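PDB 6O93: D-alanyl transferase DltD from Enterococcus faecalis, which probably transfers D-alanine during lipoteichoic acid biosynthesis at the membrane of this Gram-positive bacterium, as a member of the SGNH hydrolase clan. Local coordinates for residues A279-Q282 against L283-N287; R178-F181 against I182-R186; K26-V29 against I30-A34; L172-R175 against S176-D179. All coordinates share one frame; numbering follows the deposited sequence.

Interaction 1 of 4, residues A279-Q282 against L283-N287; sequences ALEQ and LAEKN
Glu281 and Glu285, one helical turn apart, bring their carboxylates together at a steep angle, the two planes inclined by 69°. Glu281 OE2 lies 2.8 Å from Glu285 OE2, so close that one of the two acids probably carries a proton. Torsions explain the meeting: Glu281 sends CG anti to its backbone N (chi1 174°) and on toward the next turn, whereas Glu285 swings CG back alongside its own N, over Glu281 O. The other oxygen of the first acid, OE1, is bonded to Tyr383. Gln282, bent at its second torsion, turns its amide aside to His88 of helix 80-90. On another flank of the helix Leu283 leans back over the preceding turn, CG 3.2 Å from Ala279 O, and packs on Val290 and Ile87, while Leu280 reaches Phe292 and Leu323. Beneath these side chains run regular bonds, Leu283 N to Ala279 O at 3.0 Å and Ala284 N to Leu280 O at 2.9 Å. The series then fades: Lys286 N reaches Gln282 O only weakly, and Asn287, with positive phi, gives its N to Ala284 O at 3.1 Å. The next amide returns to Leu283 O, completing a Schellman motif that ends helix 272-285 just before strand 289-294 of the parallel sheet.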
loop_
_atom_site.group_PDB
_atom_site.type_symbol
_atom_site.label_atom_id
_atom_site.label_comp_id
_atom_site.label_asym_id
_atom_site.label_seq_id
_atom_site.Cartn_x
_atom_site.Cartn_y
_atom_site.Cartn_z
ATOM N N ALA A 279 3.847 -10.323 -0.310
ATOM C CA ALA A 279 4.311 -9.185 0.474
ATOM C C ALA A 279 4.591 -9.590 1.916
ATOM O O ALA A 279 5.548 -9.103 2.528
ATOM C CB ALA A 279 3.280 -8.059 0.422
ATOM N N LEU A 280 3.773 -10.486 2.470
ATOM C CA LEU A 280 3.979 -10.934 3.843
ATOM C C LEU A 280 5.289 -11.700 3.989
ATOM O O LEU A 280 6.015 -11.516 4.974
ATOM C CB LEU A 280 2.802 -11.800 4.292
ATOM C CG LEU A 280 1.450 -11.095 4.407
ATOM C CD1 LEU A 280 0.355 -12.106 4.720
ATOM C CD2 LEU A 280 1.496 -10.004 5.469
ATOM N N GLU A 281 5.609 -12.566 3.023
ATOM C CA GLU A 281 6.861 -13.311 3.097
ATOM C C GLU A 281 8.063 -12.376 3.026
ATOM O O GLU A 281 9.050 -12.571 3.742
ATOM C CB GLU A 281 6.923 -14.357 1.982
ATOM C CG GLU A 281 8.268 -15.081 1.906
ATOM C CD GLU A 281 8.211 -16.381 1.121
ATOM O OE1 GLU A 281 7.096 -16.846 0.799
ATOM O OE2 GLU A 281 9.286 -16.942 0.826
ATOM N N GLN A 282 7.998 -11.350 2.172
ATOM C CA GLN A 282 9.100 -10.397 2.084
ATOM C C GLN A 282 9.281 -9.642 3.397
ATOM O O GLN A 282 10.414 -9.397 3.830
ATOM C CB GLN A 282 8.863 -9.414 0.936
ATOM C CG GLN A 282 8.844 -10.054 -0.443
ATOM C CD GLN A 282 10.167 -10.703 -0.809
ATOM O OE1 GLN A 282 11.238 -10.182 -0.499
ATOM N NE2 GLN A 282 10.096 -11.852 -1.468
ATOM N N LEU A 283 8.175 -9.259 4.039
ATOM C CA LEU A 283 8.266 -8.548 5.310
ATOM C C LEU A 283 8.827 -9.448 6.405
ATOM O O LEU A 283 9.669 -9.017 7.199
ATOM C CB LEU A 283 6.890 -8.012 5.704
ATOM C CG LEU A 283 6.345 -6.917 4.785
ATOM C CD1 LEU A 283 4.830 -6.801 4.904
ATOM C CD2 LEU A 283 7.012 -5.582 5.100
ATOM N N ALA A 284 8.379 -10.704 6.454
ATOM C CA ALA A 284 8.861 -11.626 7.477
ATOM C C ALA A 284 10.325 -11.989 7.270
ATOM O O ALA A 284 11.057 -12.175 8.249
ATOM C CB ALA A 284 8.001 -12.891 7.490
ATOM N N GLU A 285 10.771 -12.097 6.015
ATOM C CA GLU A 285 12.157 -12.476 5.755
ATOM C C GLU A 285 13.137 -11.421 6.252
ATOM O O GLU A 285 14.277 -11.751 6.594
ATOM C CB GLU A 285 12.366 -12.728 4.262
ATOM C CG GLU A 285 11.792 -14.048 3.781
ATOM C CD GLU A 285 11.839 -14.194 2.274
ATOM O OE1 GLU A 285 12.514 -13.377 1.612
ATOM O OE2 GLU A 285 11.198 -15.131 1.751
ATOM N N LYS A 286 12.719 -10.157 6.301
ATOM C CA LYS A 286 13.563 -9.075 6.790
ATOM C C LYS A 286 13.193 -8.650 8.209
ATOM O O LYS A 286 13.616 -7.581 8.660
ATOM C CB LYS A 286 13.491 -7.881 5.835
ATOM C CG LYS A 286 14.015 -8.176 4.431
ATOM C CD LYS A 286 15.500 -8.513 4.440
ATOM C CE LYS A 286 15.993 -8.903 3.058
ATOM N NZ LYS A 286 17.383 -9.436 3.106
ATOM N N ASN A 287 12.417 -9.469 8.918
ATOM C CA ASN A 287 12.089 -9.213 10.320
ATOM C C ASN A 287 11.469 -7.828 10.493
ATOM O O ASN A 287 11.818 -7.081 11.408
ATOM C CB ASN A 287 13.328 -9.370 11.205
ATOM C CG ASN A 287 12.996 -9.371 12.685
ATOM O OD1 ASN A 287 13.426 -8.491 13.431
ATOM N ND2 ASN A 287 12.220 -10.358 13.115
#

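Interaction 2 of 4, residues R178-F181 against I182-R186; sequences RDYF and IMNLR
Tyr180 O is gripped twice by a single residue, Asn184, whose backbone N donates to it at 3.1 Å and whose side-chain ND2 donates to it at 3.0 Å. This is an i to i+4 side-chain-to-backbone bond added to the normal ladder of an alpha-helix, here helix 175-195. The ND2 bond is almost straight (175° at the hydrogen) and leaves in the plane of the asparagine amide, but it meets the carbonyl from above, 43° out of its plane. The same nitrogen rests over one face of the Tyr180 ring, 3.2 Å above it and displaced toward the rim. Tyr180 offers that face because its CG lies anti to the backbone N (chi1 170°), carrying the ring along the helix toward Asn184. Next to it, Phe181 turns inward, its ring meeting that of Tyr128 on helix 124-132. Leu185 closes over the Phe181 carbonyl, its N bonded to Phe181 O at 2.8 Å. Arg178 is extended as far as NE, which is bonded to Ala132 O; its last torsion turns the guanidinium across the chain, one face against Ile182. The methyl CD1 of Ile182 sits over that face, offset toward the rim, 3.4 Å from Arg178 NH2.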
loop_
_atom_site.group_PDB
_atom_site.type_symbol
_atom_site.label_atom_id
_atom_site.label_comp_id
_atom_site.label_asym_id
_atom_site.label_seq_id
_atom_site.Cartn_x
_atom_site.Cartn_y
_atom_site.Cartn_z
ATOM N N ARG A 178 21.486 -14.012 -15.721
ATOM C CA ARG A 178 21.954 -13.075 -14.708
ATOM C C ARG A 178 22.835 -11.996 -15.325
ATOM O O ARG A 178 22.689 -10.809 -15.009
ATOM C CB ARG A 178 22.711 -13.826 -13.611
ATOM C CG ARG A 178 23.278 -12.925 -12.526
ATOM C CD ARG A 178 23.900 -13.725 -11.394
ATOM N NE ARG A 178 24.430 -12.855 -10.344
ATOM C CZ ARG A 178 25.656 -12.335 -10.337
ATOM N NH1 ARG A 178 26.036 -11.554 -9.334
ATOM N NH2 ARG A 178 26.504 -12.588 -11.327
ATOM N N ASP A 179 23.765 -12.390 -16.201
ATOM C CA ASP A 179 24.615 -11.409 -16.869
ATOM C C ASP A 179 23.779 -10.379 -17.619
ATOM O O ASP A 179 24.097 -9.185 -17.613
ATOM C CB ASP A 179 25.577 -12.108 -17.830
ATOM C CG ASP A 179 26.592 -12.985 -17.118
ATOM O OD1 ASP A 179 26.721 -12.884 -15.880
ATOM O OD2 ASP A 179 27.264 -13.781 -17.804
ATOM N N TYR A 180 22.706 -10.826 -18.276
ATOM C CA TYR A 180 21.850 -9.905 -19.018
ATOM C C TYR A 180 21.231 -8.865 -18.092
ATOM O O TYR A 180 21.250 -7.664 -18.385
ATOM C CB TYR A 180 20.761 -10.683 -19.757
ATOM C CG TYR A 180 19.696 -9.801 -20.363
ATOM C CD1 TYR A 180 19.892 -9.191 -21.592
ATOM C CD2 TYR A 180 18.497 -9.575 -19.702
ATOM C CE1 TYR A 180 18.924 -8.383 -22.150
ATOM C CE2 TYR A 180 17.519 -8.765 -20.252
ATOM C CZ TYR A 180 17.738 -8.173 -21.476
ATOM O OH TYR A 180 16.773 -7.366 -22.033
ATOM N N PHE A 181 20.668 -9.310 -16.965
ATOM C CA PHE A 181 20.081 -8.369 -16.018
ATOM C C PHE A 181 21.131 -7.396 -15.498
ATOM O O PHE A 181 20.856 -6.200 -15.342
ATOM C CB PHE A 181 19.426 -9.128 -14.863
ATOM C CG PHE A 181 18.344 -10.074 -15.302
ATOM C CD1 PHE A 181 17.341 -9.650 -16.158
ATOM C CD2 PHE A 181 18.340 -11.391 -14.874
ATOM C CE1 PHE A 181 16.348 -10.518 -16.571
ATOM C CE2 PHE A 181 17.349 -12.265 -15.286
ATOM C CZ PHE A 181 16.353 -11.827 -16.137
ATOM N N ILE A 182 22.346 -7.887 -15.241
ATOM C CA ILE A 182 23.407 -7.023 -14.730
ATOM C C ILE A 182 23.765 -5.956 -15.756
ATOM O O ILE A 182 23.984 -4.788 -15.409
ATOM C CB ILE A 182 24.630 -7.869 -14.329
ATOM C CG1 ILE A 182 24.294 -8.707 -13.092
ATOM C CG2 ILE A 182 25.843 -6.980 -14.070
ATOM C CD1 ILE A 182 25.341 -9.743 -12.739
ATOM N N MET A 183 23.822 -6.336 -17.035
ATOM C CA MET A 183 24.084 -5.361 -18.089
ATOM C C MET A 183 23.037 -4.256 -18.089
ATOM O O MET A 183 23.367 -3.069 -18.179
ATOM C CB MET A 183 24.111 -6.047 -19.452
ATOM C CG MET A 183 25.315 -6.917 -19.699
ATOM S SD MET A 183 25.311 -7.541 -21.385
ATOM C CE MET A 183 26.652 -8.726 -21.295
ATOM N N ASN A 184 21.759 -4.633 -18.013
ATOM C CA ASN A 184 20.695 -3.636 -18.051
ATOM C C ASN A 184 20.658 -2.815 -16.770
ATOM O O ASN A 184 20.360 -1.615 -16.808
ATOM C CB ASN A 184 19.349 -4.319 -18.287
ATOM C CG ASN A 184 19.124 -4.669 -19.741
ATOM O OD1 ASN A 184 18.492 -3.914 -20.478
ATOM N ND2 ASN A 184 19.646 -5.813 -20.164
ATOM N N LEU A 185 20.957 -3.440 -15.629
ATOM C CA LEU A 185 20.925 -2.719 -14.361
ATOM C C LEU A 185 21.878 -1.531 -14.364
ATOM O O LEU A 185 21.608 -0.523 -13.702
ATOM C CB LEU A 185 21.255 -3.670 -13.210
ATOM C CG LEU A 185 20.092 -4.566 -12.774
ATOM C CD1 LEU A 185 20.580 -5.690 -11.877
ATOM C CD2 LEU A 185 19.024 -3.750 -12.065
ATOM N N ARG A 186 22.988 -1.622 -15.100
ATOM C CA ARG A 186 23.879 -0.470 -15.221
ATOM C C ARG A 186 23.134 0.734 -15.784
ATOM O O ARG A 186 23.333 1.865 -15.328
ATOM C CB ARG A 186 25.081 -0.820 -16.099
ATOM C CG ARG A 186 25.997 -1.872 -15.490
ATOM C CD ARG A 186 27.139 -2.241 -16.423
ATOM N NE ARG A 186 28.026 -1.112 -16.691
ATOM C CZ ARG A 186 29.006 -1.126 -17.590
ATOM N NH1 ARG A 186 29.232 -2.213 -18.321
ATOM N NH2 ARG A 186 29.762 -0.050 -17.763
#

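Interaction 3 of 4, residues K26-V29 against I30-A34; sequences KGNV and IKNKA
A lysine folded back onto the carbonyl of a preceding loop makes this local contact, at the start of helix 29-36, just after helix 22-26. Lys31 NZ donates to Gly27 O at 2.6 Å, in the carbonyl plane and on a lone pair. It also donates to Asn32 OD1 at 2.9 Å, and Asn28 OD1 lies 2.7 Å from the same nitrogen. With Ser89 of helix 80-90 as a further partner, the ammonium group is ringed by oxygens. Two torsions bring it there: CG stands between the backbone N and the carbonyl carbon (chi1 86°), and the chain bends at its end (chi4 -56°), so the lysine lies next to the Asn28 side chain and both head in a common direction. Asn28 holds the N-cap position, yet its side chain makes no capping bond; that task falls to Asp192, from helix 175-195, whose OD2 accepts both Asn28 N and Val29 N. A negative carboxylate here would suit the positive end of the helix dipole. The helix itself leads into strand 40-44 of the parallel sheet. Its ladder opens with Asn32 N to Asn28 O at 2.9 Å and continues with Lys33 N to Val29 O at 3.1 Å. The side chain of Asn32 returns over Asn28, the two amide planes 33° apart, with ND2 of Asn32 3.5 Å from CB of Asn28. Asn28 ND2 donates to the side-chain oxygen of Gln129.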
loop_
_atom_site.group_PDB
_atom_site.type_symbol
_atom_site.label_atom_id
_atom_site.label_comp_id
_atom_site.label_asym_id
_atom_site.label_seq_id
_atom_site.Cartn_x
_atom_site.Cartn_y
_atom_site.Cartn_z
ATOM N N LYS A 26 9.088 3.271 -8.039
ATOM C CA LYS A 26 9.751 2.326 -8.930
ATOM C C LYS A 26 11.269 2.338 -8.798
ATOM O O LYS A 26 11.924 1.429 -9.323
ATOM C CB LYS A 26 9.391 2.624 -10.388
ATOM C CG LYS A 26 7.913 2.552 -10.706
ATOM C CD LYS A 26 7.657 2.891 -12.168
ATOM C CE LYS A 26 6.242 3.405 -12.376
ATOM N NZ LYS A 26 5.855 3.428 -13.813
ATOM N N GLY A 27 11.841 3.340 -8.134
ATOM C CA GLY A 27 13.276 3.451 -7.988
ATOM C C GLY A 27 13.775 2.804 -6.711
ATOM O O GLY A 27 13.045 2.116 -5.995
ATOM N N ASN A 28 15.056 3.039 -6.428
ATOM C CA ASN A 28 15.699 2.508 -5.229
ATOM C C ASN A 28 16.390 3.572 -4.391
ATOM O O ASN A 28 16.264 3.549 -3.166
ATOM C CB ASN A 28 16.725 1.427 -5.616
ATOM C CG ASN A 28 16.097 0.057 -5.780
ATOM O OD1 ASN A 28 14.993 -0.197 -5.297
ATOM N ND2 ASN A 28 16.808 -0.840 -6.454
ATOM N N VAL A 29 17.109 4.505 -5.020
ATOM C CA VAL A 29 17.986 5.414 -4.279
ATOM C C VAL A 29 17.217 6.122 -3.169
ATOM O O VAL A 29 17.575 6.042 -1.988
ATOM C CB VAL A 29 18.643 6.427 -5.232
ATOM C CG1 VAL A 29 19.446 7.451 -4.445
ATOM C CG2 VAL A 29 19.532 5.713 -6.239
ATOM N N ILE A 30 16.148 6.831 -3.533
ATOM C CA ILE A 30 15.502 7.731 -2.581
ATOM C C ILE A 30 14.738 6.944 -1.523
ATOM O O ILE A 30 14.916 7.163 -0.318
ATOM C CB ILE A 30 14.591 8.727 -3.320
ATOM C CG1 ILE A 30 15.444 9.710 -4.126
ATOM C CG2 ILE A 30 13.703 9.468 -2.325
ATOM C CD1 ILE A 30 14.654 10.587 -5.077
ATOM N N LYS A 31 13.874 6.018 -1.946
ATOM C CA LYS A 31 13.037 5.321 -0.975
ATOM C C LYS A 31 13.874 4.440 -0.053
ATOM O O LYS A 31 13.597 4.355 1.149
ATOM C CB LYS A 31 11.962 4.496 -1.691
ATOM C CG LYS A 31 12.394 3.106 -2.128
ATOM C CD LYS A 31 11.325 2.452 -2.990
ATOM C CE LYS A 31 11.594 0.968 -3.191
ATOM N NZ LYS A 31 12.931 0.711 -3.781
ATOM N N ASN A 32 14.907 3.785 -0.592
ATOM C CA ASN A 32 15.740 2.921 0.241
ATOM C C ASN A 32 16.517 3.731 1.268
ATOM O O ASN A 32 16.643 3.318 2.427
ATOM C CB ASN A 32 16.699 2.110 -0.632
ATOM C CG ASN A 32 15.977 1.114 -1.519
ATOM O OD1 ASN A 32 14.744 1.040 -1.523
ATOM N ND2 ASN A 32 16.744 0.340 -2.277
ATOM N N LYS A 33 17.052 4.885 0.864
ATOM C CA LYS A 33 17.781 5.727 1.805
ATOM C C LYS A 33 16.867 6.217 2.921
ATOM O O LYS A 33 17.260 6.233 4.093
ATOM C CB LYS A 33 18.410 6.909 1.066
ATOM C CG LYS A 33 19.311 7.787 1.928
ATOM C CD LYS A 33 20.545 7.031 2.403
ATOM C CE LYS A 33 21.513 7.944 3.141
ATOM N NZ LYS A 33 22.714 7.205 3.623
ATOM N N ALA A 34 15.639 6.606 2.579
ATOM C CA ALA A 34 14.704 7.101 3.586
ATOM C C ALA A 34 14.392 6.027 4.621
ATOM O O ALA A 34 14.391 6.294 5.831
ATOM C CB ALA A 34 13.422 7.587 2.911
#

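Interaction 4 of 4, residues L172-R175 against S176-D179; sequences LPQR and SQRD. With PO4 (phosphate ion), chain H.
The side-chain amides of Gln174 and Gln177 lie stacked, only 9° from parallel, each with one face turned to the other and their CD atoms 3.9 Å apart. The Arg175 guanidinium has instead a phosphate at its edge, O1 lying near its plane, with 3.6 Å from Arg175 NH1 to that oxygen. Together these groups dress the beginning of helix 175-195, an N-terminal cap in which Gln174 is the N-cap residue. Gln177, three residues on, sets CG beside its own backbone N and reaches back extended, so that OE1 accepts the backbone N-H of Gln174 at 2.8 Å; this supplies one half of a capping box, the side chain of N3 closing on the N-cap amide. The donor stands 39° above the plane of the Gln177 amide carbonyl rather than on a lone pair. Asn166 of helix 158-168 adds a weak bond to the same oxygen, and Pro173 packs on Thr163 and Leu167 of that helix, so the cap is docked against its neighbour. The next amide, Arg175 N, points out of the helix start and donates to phosphate O4 at 3.3 Å, with a weaker bond to O2. An anion at the positive end of a helix is favourable, though this one probably came from the crystallisation liquor. Gln174 O receives Arg178 N at 2.8 Å in a nearly straight bond (170°), and a weak one from Gln177 N. One residue further, Arg175 O accepts Asp179 N at 2.8 Å, while the carboxylate carbon CG of Asp179 hangs 3.0 Å from that same carbonyl oxygen.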
loop_
_atom_site.group_PDB
_atom_site.type_symbol
_atom_site.label_atom_id
_atom_site.label_comp_id
_atom_site.label_asym_id
_atom_site.label_seq_id
_atom_site.Cartn_x
_atom_site.Cartn_y
_atom_site.Cartn_z
ATOM N N LEU A 172 17.705 -21.770 -10.569
ATOM C CA LEU A 172 18.132 -20.386 -10.481
ATOM C C LEU A 172 18.325 -19.809 -11.882
ATOM O O LEU A 172 18.414 -20.551 -12.863
ATOM C CB LEU A 172 19.434 -20.277 -9.692
ATOM C CG LEU A 172 19.357 -20.588 -8.196
ATOM C CD1 LEU A 172 20.749 -20.616 -7.591
ATOM C CD2 LEU A 172 18.481 -19.572 -7.480
ATOM N N PRO A 173 18.387 -18.484 -12.001
ATOM C CA PRO A 173 18.662 -17.883 -13.310
ATOM C C PRO A 173 19.991 -18.368 -13.865
ATOM O O PRO A 173 20.995 -18.438 -13.152
ATOM C CB PRO A 173 18.690 -16.379 -13.016
ATOM C CG PRO A 173 17.915 -16.218 -11.759
ATOM C CD PRO A 173 18.172 -17.462 -10.963
ATOM N N GLN A 174 19.988 -18.710 -15.151
ATOM C CA GLN A 174 21.213 -19.132 -15.812
ATOM C C GLN A 174 22.231 -17.995 -15.806
ATOM O O GLN A 174 21.887 -16.816 -15.684
ATOM C CB GLN A 174 20.919 -19.572 -17.248
ATOM C CG GLN A 174 19.862 -20.662 -17.355
ATOM C CD GLN A 174 19.446 -20.942 -18.787
ATOM O OE1 GLN A 174 19.916 -20.296 -19.724
ATOM N NE2 GLN A 174 18.559 -21.912 -18.963
ATOM N N ARG A 175 23.506 -18.365 -15.933
ATOM C CA ARG A 175 24.575 -17.372 -15.936
ATOM C C ARG A 175 24.325 -16.298 -16.989
ATOM O O ARG A 175 24.445 -15.100 -16.712
ATOM C CB ARG A 175 25.925 -18.051 -16.174
ATOM C CG ARG A 175 26.920 -17.861 -15.036
ATOM C CD ARG A 175 28.192 -18.675 -15.251
ATOM N NE ARG A 175 27.917 -20.105 -15.366
ATOM C CZ ARG A 175 28.852 -21.049 -15.420
ATOM N NH1 ARG A 175 28.498 -22.322 -15.525
ATOM N NH2 ARG A 175 30.137 -20.726 -15.366
ATOM N N SER A 176 23.968 -16.712 -18.208
ATOM C CA SER A 176 23.710 -15.743 -19.268
ATOM C C SER A 176 22.498 -14.878 -18.952
ATOM O O SER A 176 22.420 -13.728 -19.404
ATOM C CB SER A 176 23.515 -16.461 -20.606
ATOM O OG SER A 176 22.388 -17.322 -20.572
ATOM N N GLN A 177 21.542 -15.406 -18.184
ATOM C CA GLN A 177 20.374 -14.618 -17.806
ATOM C C GLN A 177 20.740 -13.589 -16.744
ATOM O O GLN A 177 20.363 -12.414 -16.843
ATOM C CB GLN A 177 19.258 -15.542 -17.310
ATOM C CG GLN A 177 18.693 -16.461 -18.387
ATOM C CD GLN A 177 17.749 -17.512 -17.831
ATOM O OE1 GLN A 177 17.791 -17.838 -16.646
ATOM N NE2 GLN A 177 16.894 -18.051 -18.691
ATOM N N ARG A 178 21.486 -14.012 -15.721
ATOM C CA ARG A 178 21.954 -13.075 -14.708
ATOM C C ARG A 178 22.835 -11.996 -15.325
ATOM O O ARG A 178 22.689 -10.809 -15.009
ATOM C CB ARG A 178 22.711 -13.826 -13.611
ATOM C CG ARG A 178 23.278 -12.925 -12.526
ATOM C CD ARG A 178 23.900 -13.725 -11.394
ATOM N NE ARG A 178 24.430 -12.855 -10.344
ATOM C CZ ARG A 178 25.656 -12.335 -10.337
ATOM N NH1 ARG A 178 26.036 -11.554 -9.334
ATOM N NH2 ARG A 178 26.504 -12.588 -11.327
ATOM N N ASP A 179 23.765 -12.390 -16.201
ATOM C CA ASP A 179 24.615 -11.409 -16.869
ATOM C C ASP A 179 23.779 -10.379 -17.619
ATOM O O ASP A 179 24.097 -9.185 -17.613
ATOM C CB ASP A 179 25.577 -12.108 -17.830
ATOM C CG ASP A 179 26.592 -12.985 -17.118
ATOM O OD1 ASP A 179 26.721 -12.884 -15.880
ATOM O OD2 ASP A 179 27.264 -13.781 -17.804
HETATM P P PO4 H . 24.030 -22.147 -15.693
HETATM O O1 PO4 H . 25.036 -23.106 -15.100
HETATM O O2 PO4 H . 23.518 -21.235 -14.605
HETATM O O3 PO4 H . 22.879 -22.926 -16.285
HETATM O O4 PO4 H . 24.696 -21.320 -16.769
#

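Overall arrangement
Interactions 2 and 4 are successive turns of helix 175-195, their centres 9 Å apart, and they share Arg178 and Asp179: interaction 4 starts the helix and interaction 2 continues it. Further along the same helix, Asp192 caps the helix of interaction 3, whose nearest atoms lie about 7 Å from interaction 2. Interaction 1 stands apart, its centre about 18 Å from that of interaction 3, yet both lean on helix 80-90, through His88 and Ser89 respectively. Interaction 3 precedes strand 40-44, after which come Ser46 and Glu48 of the sodium site, next to Ser47, which with His349 and Asp346 has the geometry of a catalytic triad, consistent with the SGNH clan.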